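Local coordinates for protein phosphonopyruvate hydrolase (Variovorax sp., PDB 2DUA) that hydrolyses the carbon-phosphorus bond of phosphonopyruvate, giving pyruvate and phosphate, with the help of a divalent metal ion such as cobalt, magnesium or manganese, at residues G38-G43 with P77-I82; A104-M109 with V151-V156. One frame throughout, in Å; residues are numbered along the deposited sequence.

Interaction 1. Residues G38-G43 with P77-I82. With MG (magnesium ion), chain D; OXL (oxalate ion), chain C.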
loop_
_atom_site.group_PDB
_atom_site.type_symbol
_atom_site.label_atom_id
_atom_site.label_comp_id
_atom_site.label_asym_id
_atom_site.label_seq_id
_atom_site.Cartn_x
_atom_site.Cartn_y
_atom_site.Cartn_z
ATOM N N GLY A 38 -4.010 -13.799 23.042
ATOM C CA GLY A 38 -4.136 -12.788 22.011
ATOM C C GLY A 38 -2.815 -12.521 21.282
ATOM O O GLY A 38 -1.769 -13.083 21.621
ATOM N N ILE A 39 -2.888 -11.705 20.231
ATOM C CA ILE A 39 -1.707 -11.324 19.471
ATOM C C ILE A 39 -1.384 -9.874 19.800
ATOM O O ILE A 39 -2.308 -9.071 19.920
ATOM C CB ILE A 39 -1.982 -11.347 17.943
ATOM C CG1 ILE A 39 -2.360 -12.763 17.496
ATOM C CG2 ILE A 39 -0.733 -10.821 17.153
ATOM C CD1 ILE A 39 -1.345 -13.917 17.908
ATOM N N TRP A 40 -0.088 -9.533 19.902
ATOM C CA TRP A 40 0.357 -8.158 20.132
ATOM C C TRP A 40 0.960 -7.662 18.783
ATOM O O TRP A 40 1.992 -8.164 18.335
ATOM C CB TRP A 40 1.393 -8.144 21.284
ATOM C CG TRP A 40 2.267 -6.869 21.487
ATOM C CD1 TRP A 40 3.624 -6.855 21.642
ATOM C CD2 TRP A 40 1.833 -5.492 21.675
ATOM N NE1 TRP A 40 4.071 -5.574 21.911
ATOM C CE2 TRP A 40 2.988 -4.725 21.940
ATOM C CE3 TRP A 40 0.579 -4.841 21.645
ATOM C CZ2 TRP A 40 2.935 -3.365 22.173
ATOM C CZ3 TRP A 40 0.526 -3.470 21.881
ATOM C CH2 TRP A 40 1.701 -2.742 22.146
ATOM N N GLY A 41 0.306 -6.686 18.156
ATOM C CA GLY A 41 0.771 -6.155 16.877
ATOM C C GLY A 41 1.814 -5.097 17.168
ATOM O O GLY A 41 1.585 -3.922 17.014
ATOM N N SER A 42 2.980 -5.583 17.601
ATOM C CA SER A 42 4.125 -4.795 18.022
ATOM C C SER A 42 4.772 -3.875 16.952
ATOM O O SER A 42 5.165 -4.373 15.860
ATOM C CB SER A 42 5.186 -5.787 18.523
ATOM O OG SER A 42 6.332 -5.051 18.836
ATOM N N GLY A 43 4.921 -2.571 17.259
ATOM C CA GLY A 43 5.545 -1.674 16.293
ATOM C C GLY A 43 7.026 -2.016 16.336
ATOM O O GLY A 43 7.735 -1.913 15.354
ATOM N N PRO A 77 -8.211 -12.420 19.770
ATOM C CA PRO A 77 -8.073 -10.960 19.698
ATOM C C PRO A 77 -6.685 -10.388 19.386
ATOM O O PRO A 77 -5.652 -10.876 19.841
ATOM C CB PRO A 77 -8.572 -10.499 21.075
ATOM C CG PRO A 77 -9.432 -11.643 21.538
ATOM C CD PRO A 77 -8.635 -12.814 21.125
ATOM N N LEU A 78 -6.688 -9.298 18.650
ATOM C CA LEU A 78 -5.451 -8.639 18.286
ATOM C C LEU A 78 -5.369 -7.302 19.020
ATOM O O LEU A 78 -6.325 -6.517 18.975
ATOM C CB LEU A 78 -5.416 -8.338 16.761
ATOM C CG LEU A 78 -4.329 -7.355 16.292
ATOM C CD1 LEU A 78 -2.898 -7.921 16.504
ATOM C CD2 LEU A 78 -4.519 -7.150 14.796
ATOM N N ILE A 79 -4.245 -7.055 19.674
ATOM C CA ILE A 79 -4.003 -5.796 20.382
ATOM C C ILE A 79 -2.991 -5.017 19.520
ATOM O O ILE A 79 -1.857 -5.465 19.339
ATOM C CB ILE A 79 -3.378 -6.044 21.784
ATOM C CG1 ILE A 79 -4.305 -6.935 22.632
ATOM C CG2 ILE A 79 -3.113 -4.662 22.489
ATOM C CD1 ILE A 79 -3.755 -7.269 24.057
ATOM N N ALA A 80 -3.398 -3.863 18.984
ATOM C CA ALA A 80 -2.542 -3.050 18.102
ATOM C C ALA A 80 -1.760 -1.973 18.787
ATOM O O ALA A 80 -2.292 -1.185 19.555
ATOM C CB ALA A 80 -3.382 -2.397 16.968
ATOM N N ASP A 81 -0.467 -1.926 18.507
ATOM C CA ASP A 81 0.399 -0.883 19.077
ATOM C C ASP A 81 0.293 0.327 18.157
ATOM O O ASP A 81 0.711 0.242 16.996
ATOM C CB ASP A 81 1.836 -1.399 19.054
ATOM C CG ASP A 81 2.855 -0.395 19.571
ATOM O OD1 ASP A 81 2.537 0.751 20.013
ATOM O OD2 ASP A 81 4.018 -0.818 19.499
ATOM N N ILE A 82 -0.288 1.435 18.620
ATOM C CA ILE A 82 -0.351 2.598 17.740
ATOM C C ILE A 82 0.576 3.737 18.215
ATOM O O ILE A 82 0.371 4.935 17.890
ATOM C CB ILE A 82 -1.786 3.139 17.524
ATOM C CG1 ILE A 82 -2.471 3.509 18.821
ATOM C CG2 ILE A 82 -2.604 2.034 16.816
ATOM C CD1 ILE A 82 -3.782 4.389 18.590
HETATM MG MG MG D . 5.893 -0.220 20.228
HETATM C C1 OXL C . 6.344 -2.865 21.179
HETATM C C2 OXL C . 6.096 -2.105 22.419
HETATM O O1 OXL C . 6.458 -4.158 21.244
HETATM O O2 OXL C . 5.695 -0.906 22.314
HETATM O O3 OXL C . 6.418 -2.205 20.122
HETATM O O4 OXL C . 6.258 -2.670 23.521
HETATM O O HOH W 1 4.887 1.726 20.732
HETATM O O HOH W 2 6.318 0.796 18.260
HETATM O O HOH W 3 7.777 0.647 20.778
#
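D81 and G43 meet beside the magnesium ion: the backbone N of G43 donates to D81 OD2 at 3.0 Å, approaching on the anti side of the oxygen and 30° out of the carboxylate plane. The same OD2 is the protein's ligand to the metal, at 2.1 Å, while oxalate O2 and O3 and three waters fill the other positions. D81 OD1 accepts a hydrogen bond from the metal-bound water 1 and another from the backbone N of D83, which helps to fix the rotation of the carboxylate.

Across the contact the indole of W40 lies against D81, its CH2 3.4 Å from D81 CB, with ring and carboxylate planes only 13° apart. W40 CG stands anti to the backbone N (chi1 165°), and this swings the ring over towards 77-82, where CE3 packs on I79 CG2 at 3.8 Å. The outer edge of the indole faces the oxalate, and NE1 donates to its O1 at 2.9 Å through a rather bent bond. S42 OG gives O1 a second hydrogen bond, 2.6 Å long, and also takes the N-H of E45 as the N-cap of helix 43-49.

Behind this shell, parallel strands 38-41 and 78-81 set the groups in place. Bonds from I39 N to P77 O, I79 N to I39 O and G41 N to I79 O are nearly straight; the last step, D81 N to G41 O, is longer, 3.2 Å; G41 also centres an inverse gamma turn. On the other face, I39 CG2 packs on L78 CD1, towards helix 60-71.

One carboxylate thus couples the metal to the start of helix 43-49, and the oxalate's donors, W40 NE1, S42 OG and F44 N, probably stabilise negative charge on a bound substrate.

Interaction 2. Residues A104-M109 with V151-V156. With OXL (oxalate ion), chain C.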
loop_
_atom_site.group_PDB
_atom_site.type_symbol
_atom_site.label_atom_id
_atom_site.label_comp_id
_atom_site.label_asym_id
_atom_site.label_seq_id
_atom_site.Cartn_x
_atom_site.Cartn_y
_atom_site.Cartn_z
ATOM N N ALA A 104 -8.660 -5.160 14.687
ATOM C CA ALA A 104 -8.017 -5.153 16.004
ATOM C C ALA A 104 -9.087 -5.034 17.081
ATOM O O ALA A 104 -10.108 -4.329 16.888
ATOM C CB ALA A 104 -7.061 -3.945 16.114
ATOM N N SER A 105 -8.876 -5.716 18.197
ATOM C CA SER A 105 -9.800 -5.646 19.311
ATOM C C SER A 105 -9.387 -4.594 20.354
ATOM O O SER A 105 -10.167 -4.266 21.284
ATOM C CB SER A 105 -9.923 -6.997 19.982
ATOM O OG SER A 105 -10.658 -7.905 19.173
ATOM N N ALA A 106 -8.162 -4.096 20.227
ATOM C CA ALA A 106 -7.686 -3.076 21.153
ATOM C C ALA A 106 -6.530 -2.307 20.547
ATOM O O ALA A 106 -5.868 -2.773 19.621
ATOM C CB ALA A 106 -7.204 -3.715 22.474
ATOM N N ILE A 107 -6.309 -1.112 21.084
ATOM C CA ILE A 107 -5.142 -0.340 20.697
ATOM C C ILE A 107 -4.421 0.032 21.968
ATOM O O ILE A 107 -5.034 0.098 23.046
ATOM C CB ILE A 107 -5.488 0.946 19.846
ATOM C CG1 ILE A 107 -6.572 1.810 20.521
ATOM C CG2 ILE A 107 -5.881 0.495 18.428
ATOM C CD1 ILE A 107 -5.975 2.842 21.511
ATOM N N VAL A 108 -3.105 0.205 21.853
ATOM C CA VAL A 108 -2.249 0.677 22.951
ATOM C C VAL A 108 -1.614 1.991 22.453
ATOM O O VAL A 108 -1.015 2.026 21.387
ATOM C CB VAL A 108 -1.158 -0.303 23.277
ATOM C CG1 VAL A 108 -0.205 0.326 24.278
ATOM C CG2 VAL A 108 -1.805 -1.614 23.836
ATOM N N MET A 109 -1.802 3.062 23.209
ATOM C CA MET A 109 -1.319 4.392 22.868
ATOM C C MET A 109 -0.546 4.910 24.081
ATOM O O MET A 109 -1.008 4.820 25.194
ATOM C CB MET A 109 -2.513 5.313 22.534
ATOM C CG MET A 109 -2.120 6.641 22.000
ATOM S SD MET A 109 -3.502 7.697 21.408
ATOM C CE MET A 109 -4.685 7.536 22.644
ATOM N N VAL A 151 -11.282 -2.193 22.971
ATOM C CA VAL A 151 -10.555 -1.749 24.150
ATOM C C VAL A 151 -9.466 -0.686 23.935
ATOM O O VAL A 151 -8.607 -0.798 23.072
ATOM C CB VAL A 151 -9.963 -3.051 24.899
ATOM C CG1 VAL A 151 -9.034 -2.674 26.049
ATOM C CG2 VAL A 151 -11.134 -3.916 25.420
ATOM N N VAL A 152 -9.491 0.359 24.752
ATOM C CA VAL A 152 -8.474 1.416 24.630
ATOM C C VAL A 152 -7.510 1.285 25.810
ATOM O O VAL A 152 -7.914 1.410 26.946
ATOM C CB VAL A 152 -9.165 2.806 24.630
ATOM C CG1 VAL A 152 -8.095 3.921 24.598
ATOM C CG2 VAL A 152 -10.097 2.899 23.443
ATOM N N ILE A 153 -6.233 0.988 25.537
ATOM C CA ILE A 153 -5.258 0.814 26.583
ATOM C C ILE A 153 -4.294 2.001 26.543
ATOM O O ILE A 153 -3.764 2.317 25.514
ATOM C CB ILE A 153 -4.444 -0.487 26.394
ATOM C CG1 ILE A 153 -5.388 -1.701 26.357
ATOM C CG2 ILE A 153 -3.373 -0.650 27.535
ATOM C CD1 ILE A 153 -4.747 -3.015 25.913
ATOM N N ALA A 154 -4.149 2.688 27.671
ATOM C CA ALA A 154 -3.243 3.837 27.796
ATOM C C ALA A 154 -1.946 3.355 28.447
ATOM O O ALA A 154 -1.925 2.771 29.548
ATOM C CB ALA A 154 -3.876 4.957 28.679
ATOM N N ARG A 155 -0.857 3.631 27.754
ATOM C CA ARG A 155 0.467 3.240 28.208
ATOM C C ARG A 155 1.153 4.420 28.863
ATOM O O ARG A 155 1.364 5.472 28.236
ATOM C CB ARG A 155 1.296 2.773 27.027
ATOM C CG ARG A 155 2.726 2.490 27.425
ATOM C CD ARG A 155 3.378 1.724 26.274
ATOM N NE ARG A 155 4.764 1.411 26.593
ATOM C CZ ARG A 155 5.407 0.332 26.121
ATOM N NH1 ARG A 155 4.794 -0.532 25.290
ATOM N NH2 ARG A 155 6.657 0.088 26.528
ATOM N N VAL A 156 1.487 4.245 30.141
ATOM C CA VAL A 156 2.125 5.304 30.955
ATOM C C VAL A 156 3.671 5.129 30.917
ATOM O O VAL A 156 4.210 4.095 31.366
ATOM C CB VAL A 156 1.601 5.206 32.454
ATOM C CG1 VAL A 156 2.386 6.202 33.393
ATOM C CG2 VAL A 156 0.077 5.502 32.504
HETATM C C1 OXL C . 6.344 -2.865 21.179
HETATM C C2 OXL C . 6.096 -2.105 22.419
HETATM O O1 OXL C . 6.458 -4.158 21.244
HETATM O O2 OXL C . 5.695 -0.906 22.314
HETATM O O3 OXL C . 6.418 -2.205 20.122
HETATM O O4 OXL C . 6.258 -2.670 23.521
#
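M109 O takes the shortest hydrogen bond between the two strands, from R155 N at 2.8 Å; the CA of A154 also lies against this oxygen. Upstream, I153 is bonded through both its N and its O, to I107 O and M109 N, and V151 likewise spans S105 O and I107 N, so the parallel pairing runs unbroken from S105 to R155.

The face bearing A106, V108, V151 and I153 is packed with aliphatic groups. V108 CG2 sits 3.8 Å from I153 CB and nearly as close to I153 CD1, the two side chains crossing at a slant. A106 CB rests on V151 CB at 3.7 Å. On the other face I107 and V152 lie side by side, CD1 against CG1 at 3.9 Å; on this face M109, V152 and A154 touch helix 131-144.

R155 starts with its CB against V108 CG1 at 4.0 Å, then runs out fully extended (chi3 -180°) to the oxalate, where NH1 donates to O4 at 3.1 Å. Its NE is held by a salt bridge to E157, which steadies the guanidinium for this reach, and its side chain touches H186, another substrate-binding residue. A methionine in its place would probably leave the oxalate without this charged donor and E157 without its mate.

Adjacent parallel strands with an apolar barrel interior, and a substrate-binding arginine near the C-terminal end of one of them, fit a TIM barrel, whose active site lies at that end of the strands; this is the fold of the PEP mutase family.

Overall arrangement
Interaction 1 comes first along the chain: from strand 38-41 the chain passes through helices 43-49 and 60-71 before strand 78-81 closes the loop. Helix 89-101 then leads to strand 106-110, and after helix 131-144 interaction 2 closes a second loop at strand 151-156. The loops follow one another, neither nested nor crossed. They are joined because 78-81 and 106-110 are themselves neighbours, probably bonded through A80 N to A106 O and L78 O to S105 N, and V108 CG2 packs on both W40 and I79. Together they tie the second to fifth strands of the eight-stranded barrel, and both reach the same oxalate.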